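Local coordinates for fibrillarin-like rRNA/tRNA 2'-O-methyltransferase (Methanocaldococcus jannaschii, PDB 1FBN), which probably methylates ribose 2'-hydroxyls of rRNA and tRNA at guide-RNA-selected sites, using S-adenosyl-L-methionine within box C/D ribonucleoprotein particles, at residues L128-A131 / N132-Q135; Q153-Q156 / A157-I161. All coordinates share one frame; numbering follows the deposited sequence.

Both contacts are local turns in the Rossmann-like methyltransferase fold, contact 1 in the loop after strand 124-128, contact 2 where the loop after strand 144-149 enters helix 156-167. Contact 1 lies at the surface and is mostly polar, a carboxylate, main-chain groups and a water closing a turn. Contact 2 is partly buried; its main-chain bonds begin the helix, and Ile159 packs on the Asn155 amide while Ala157 and Leu160 turn to the interior. The two centres are about 12 Å apart, and Ile159 CG2 rests 3.7 Å from Ala131 O. Each holds residues of the predicted S-adenosyl-L-methionine site: Asp130 and Ala131 in contact 1, Gln153 in contact 2.

Contact 1. Residues L128-A131 / N132-Q135; sequences LGDA and NKPQ
Asp130 OD1 takes the backbone N-H of Asn132, with OD1 to N at 2.9 Å, and the donor arrives from above the carboxylate plane, 49° out of it. This Asp side chain gripping the amide two residues on makes an Asx turn. With CG anti to the Asp130 nitrogen (chi1 -178°), the carboxylate lies beside the residue's own carbonyl, which puts OD1 within reach of the Asn132 amide.

A type I beta turn from Asp130 to Lys133 overlaps it. Lys133 N donates to Asp130 O over 2.9 Å, so the one aspartate fixes two successive amides, one through its side chain and one through its main chain. Water 1 spans the mouth of the turn, accepting from Asp130 N and lying within hydrogen-bonding distance, 3.0 Å, of Lys133 O.

The side chains of Asp130 and Asn132 run alongside each other in the same direction, carboxylate and amide planes 41° apart, and OD1 of Asp130 lies 3.2 Å from CB of Asn132. Lys133 crosses the aspartate at a slant: its CE passes 3.7 Å from Asp130 OD2, and a bend at its last torsion leaves NZ at 4.2 Å from OD2, too long for a salt bridge. Pro134 follows the turn, its CD 3.6 Å from Ala131 O.

Asp130 and Ala131 are predicted to bind S-adenosyl-L-methionine, and Tyr106 of the same predicted site lies beside Asp130. The turn follows strand 124-128, at the edge of the mixed sheet, and leans on helix 156-167: Lys162 bonds Asn132 OD1, Asn163 bonds Ala131 O, and Pro134 packs on Trp166.

Contact 2. Residues Q153-Q156 / A157-I161; sequences QPNQ and AEILI
Ile159 packs its CG1 3.3 Å from Asn155 O, the carbonyl that also accepts Ile159 N at 3.0 Å, nearly along the C=O axis. Glu158 CG crowds the same oxygen, 3.1 Å from Asn155 O. CD1 of Ile159 lies over the flat face of the Asn155 amide, 3.9 Å from its CG. Asn155 holds the N-cap position but makes no side-chain capping bond; its CG sits between backbone N and carbonyl carbon (chi1 64°), which sets the amide across the end of Ile159. With an alanine here the amide is gone, which would probably leave CD1 of Ile159 without the flat group it lies against.

A type I turn from Gln153 to Gln156 leads into the helix. Gln153 O is gripped twice, by Gln156 N and by Gln156 NE2 at 2.8 Å, from opposite faces of the carbonyl plane. Water 2 bridges Pro154 O and the Ala157 N-H at the start of the helix.

The solvent side is looser: there the carboxylate end of Glu158 has a long, weak ion pair with Lys162.

Inward, helix 156-167 packs against the mixed sheet through Leu160, on Ile147 and Ile176, and Ala157 meets Ile199 and Leu200 of helix 189-203.

Contact 1. Residues L128-A131 / N132-Q135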
loop_
_atom_site.group_PDB
_atom_site.type_symbol
_atom_site.label_atom_id
_atom_site.label_comp_id
_atom_site.label_asym_id
_atom_site.label_seq_id
_atom_site.Cartn_x
_atom_site.Cartn_y
_atom_site.Cartn_z
ATOM N N LEU A 128 -17.384 -3.651 2.722
ATOM C CA LEU A 128 -17.916 -2.403 3.260
ATOM C C LEU A 128 -17.828 -2.518 4.778
ATOM O O LEU A 128 -18.505 -3.347 5.378
ATOM C CB LEU A 128 -19.375 -2.208 2.826
ATOM C CG LEU A 128 -19.943 -0.790 2.943
ATOM C CD1 LEU A 128 -19.349 0.088 1.860
ATOM C CD2 LEU A 128 -21.459 -0.818 2.815
ATOM N N GLY A 129 -16.955 -1.728 5.392
ATOM C CA GLY A 129 -16.812 -1.800 6.833
ATOM C C GLY A 129 -16.074 -0.637 7.452
ATOM O O GLY A 129 -15.664 0.302 6.771
ATOM N N ASP A 130 -15.928 -0.705 8.768
ATOM C CA ASP A 130 -15.249 0.317 9.551
ATOM C C ASP A 130 -13.986 -0.339 10.086
ATOM O O ASP A 130 -14.063 -1.294 10.856
ATOM C CB ASP A 130 -16.165 0.752 10.707
ATOM C CG ASP A 130 -15.576 1.868 11.565
ATOM O OD1 ASP A 130 -14.365 2.163 11.470
ATOM O OD2 ASP A 130 -16.345 2.445 12.365
ATOM N N ALA A 131 -12.828 0.175 9.679
ATOM C CA ALA A 131 -11.551 -0.379 10.120
ATOM C C ALA A 131 -11.370 -0.301 11.631
ATOM O O ALA A 131 -10.518 -0.991 12.190
ATOM C CB ALA A 131 -10.399 0.312 9.417
ATOM N N ASN A 132 -12.171 0.537 12.286
ATOM C CA ASN A 132 -12.104 0.692 13.733
ATOM C C ASN A 132 -12.879 -0.424 14.445
ATOM O O ASN A 132 -12.850 -0.530 15.672
ATOM C CB ASN A 132 -12.636 2.069 14.138
ATOM C CG ASN A 132 -12.288 2.432 15.565
ATOM O OD1 ASN A 132 -11.153 2.232 16.015
ATOM N ND2 ASN A 132 -13.264 2.968 16.291
ATOM N N LYS A 133 -13.567 -1.254 13.663
ATOM C CA LYS A 133 -14.337 -2.390 14.182
ATOM C C LYS A 133 -14.003 -3.612 13.327
ATOM O O LYS A 133 -14.849 -4.103 12.581
ATOM C CB LYS A 133 -15.846 -2.122 14.103
ATOM C CG LYS A 133 -16.329 -0.878 14.834
ATOM C CD LYS A 133 -17.846 -0.769 14.758
ATOM C CE LYS A 133 -18.326 0.669 14.916
ATOM N NZ LYS A 133 -17.851 1.311 16.167
ATOM N N PRO A 134 -12.762 -4.124 13.433
ATOM C CA PRO A 134 -12.317 -5.288 12.661
ATOM C C PRO A 134 -13.067 -6.591 12.935
ATOM O O PRO A 134 -13.105 -7.473 12.073
ATOM C CB PRO A 134 -10.833 -5.390 13.021
ATOM C CG PRO A 134 -10.794 -4.863 14.413
ATOM C CD PRO A 134 -11.686 -3.653 14.324
ATOM N N GLN A 135 -13.673 -6.705 14.116
ATOM C CA GLN A 135 -14.417 -7.912 14.476
ATOM C C GLN A 135 -15.618 -8.133 13.567
ATOM O O GLN A 135 -16.057 -9.267 13.383
ATOM C CB GLN A 135 -14.881 -7.868 15.935
ATOM C CG GLN A 135 -15.904 -6.786 16.261
ATOM C CD GLN A 135 -15.281 -5.419 16.516
ATOM O OE1 GLN A 135 -14.057 -5.246 16.453
ATOM N NE2 GLN A 135 -16.128 -4.439 16.824
HETATM O O HOH W 1 -16.460 -3.032 10.338
#

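Contact 2. Residues Q153-Q156 / A157-I161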
loop_
_atom_site.group_PDB
_atom_site.type_symbol
_atom_site.label_atom_id
_atom_site.label_comp_id
_atom_site.label_asym_id
_atom_site.label_seq_id
_atom_site.Cartn_x
_atom_site.Cartn_y
_atom_site.Cartn_z
ATOM N N GLN A 153 -6.091 9.788 10.081
ATOM C CA GLN A 153 -6.867 9.989 11.294
ATOM C C GLN A 153 -5.958 9.931 12.512
ATOM O O GLN A 153 -4.902 9.300 12.477
ATOM C CB GLN A 153 -7.943 8.911 11.414
ATOM C CG GLN A 153 -9.025 8.993 10.359
ATOM C CD GLN A 153 -10.045 7.881 10.477
ATOM O OE1 GLN A 153 -10.080 7.150 11.467
ATOM N NE2 GLN A 153 -10.882 7.743 9.457
ATOM N N PRO A 154 -6.368 10.578 13.617
ATOM C CA PRO A 154 -5.597 10.606 14.861
ATOM C C PRO A 154 -5.376 9.219 15.456
ATOM O O PRO A 154 -4.389 8.990 16.150
ATOM C CB PRO A 154 -6.477 11.448 15.786
ATOM C CG PRO A 154 -7.208 12.346 14.848
ATOM C CD PRO A 154 -7.583 11.400 13.744
ATOM N N ASN A 155 -6.303 8.301 15.187
ATOM C CA ASN A 155 -6.225 6.939 15.710
ATOM C C ASN A 155 -5.717 5.897 14.702
ATOM O O ASN A 155 -5.871 4.693 14.921
ATOM C CB ASN A 155 -7.600 6.511 16.249
ATOM C CG ASN A 155 -8.671 6.436 15.158
ATOM O OD1 ASN A 155 -8.528 7.018 14.083
ATOM N ND2 ASN A 155 -9.752 5.715 15.440
ATOM N N GLN A 156 -5.093 6.351 13.617
ATOM C CA GLN A 156 -4.591 5.437 12.592
ATOM C C GLN A 156 -3.649 4.355 13.123
ATOM O O GLN A 156 -3.722 3.208 12.689
ATOM C CB GLN A 156 -3.946 6.210 11.442
ATOM C CG GLN A 156 -2.750 7.051 11.826
ATOM C CD GLN A 156 -2.303 7.940 10.691
ATOM O OE1 GLN A 156 -1.686 7.476 9.735
ATOM N NE2 GLN A 156 -2.633 9.222 10.777
ATOM N N ALA A 157 -2.797 4.702 14.086
ATOM C CA ALA A 157 -1.872 3.722 14.654
ATOM C C ALA A 157 -2.607 2.618 15.420
ATOM O O ALA A 157 -2.357 1.436 15.183
ATOM C CB ALA A 157 -0.831 4.400 15.550
ATOM N N GLU A 158 -3.529 2.995 16.306
ATOM C CA GLU A 158 -4.270 1.995 17.075
ATOM C C GLU A 158 -5.113 1.128 16.143
ATOM O O GLU A 158 -5.350 -0.042 16.435
ATOM C CB GLU A 158 -5.145 2.634 18.165
ATOM C CG GLU A 158 -6.405 3.320 17.655
ATOM C CD GLU A 158 -7.477 3.473 18.727
ATOM O OE1 GLU A 158 -8.286 2.532 18.893
ATOM O OE2 GLU A 158 -7.517 4.533 19.394
ATOM N N ILE A 159 -5.544 1.695 15.017
ATOM C CA ILE A 159 -6.331 0.939 14.045
ATOM C C ILE A 159 -5.468 -0.171 13.440
ATOM O O ILE A 159 -5.940 -1.293 13.273
ATOM C CB ILE A 159 -6.910 1.835 12.908
ATOM C CG1 ILE A 159 -8.057 2.702 13.434
ATOM C CG2 ILE A 159 -7.423 0.970 11.754
ATOM C CD1 ILE A 159 -8.630 3.643 12.390
ATOM N N LEU A 160 -4.208 0.138 13.130
ATOM C CA LEU A 160 -3.302 -0.858 12.559
ATOM C C LEU A 160 -3.060 -1.962 13.577
ATOM O O LEU A 160 -3.052 -3.141 13.228
ATOM C CB LEU A 160 -1.958 -0.230 12.168
ATOM C CG LEU A 160 -0.914 -1.160 11.520
ATOM C CD1 LEU A 160 -1.379 -1.597 10.137
ATOM C CD2 LEU A 160 0.429 -0.463 11.410
ATOM N N ILE A 161 -2.884 -1.565 14.837
ATOM C CA ILE A 161 -2.631 -2.500 15.933
ATOM C C ILE A 161 -3.834 -3.399 16.160
ATOM O O ILE A 161 -3.689 -4.608 16.319
ATOM C CB ILE A 161 -2.285 -1.755 17.251
ATOM C CG1 ILE A 161 -0.932 -1.051 17.116
ATOM C CG2 ILE A 161 -2.260 -2.726 18.430
ATOM C CD1 ILE A 161 -0.633 -0.083 18.238
HETATM O O HOH W 2 -2.277 7.323 15.450
#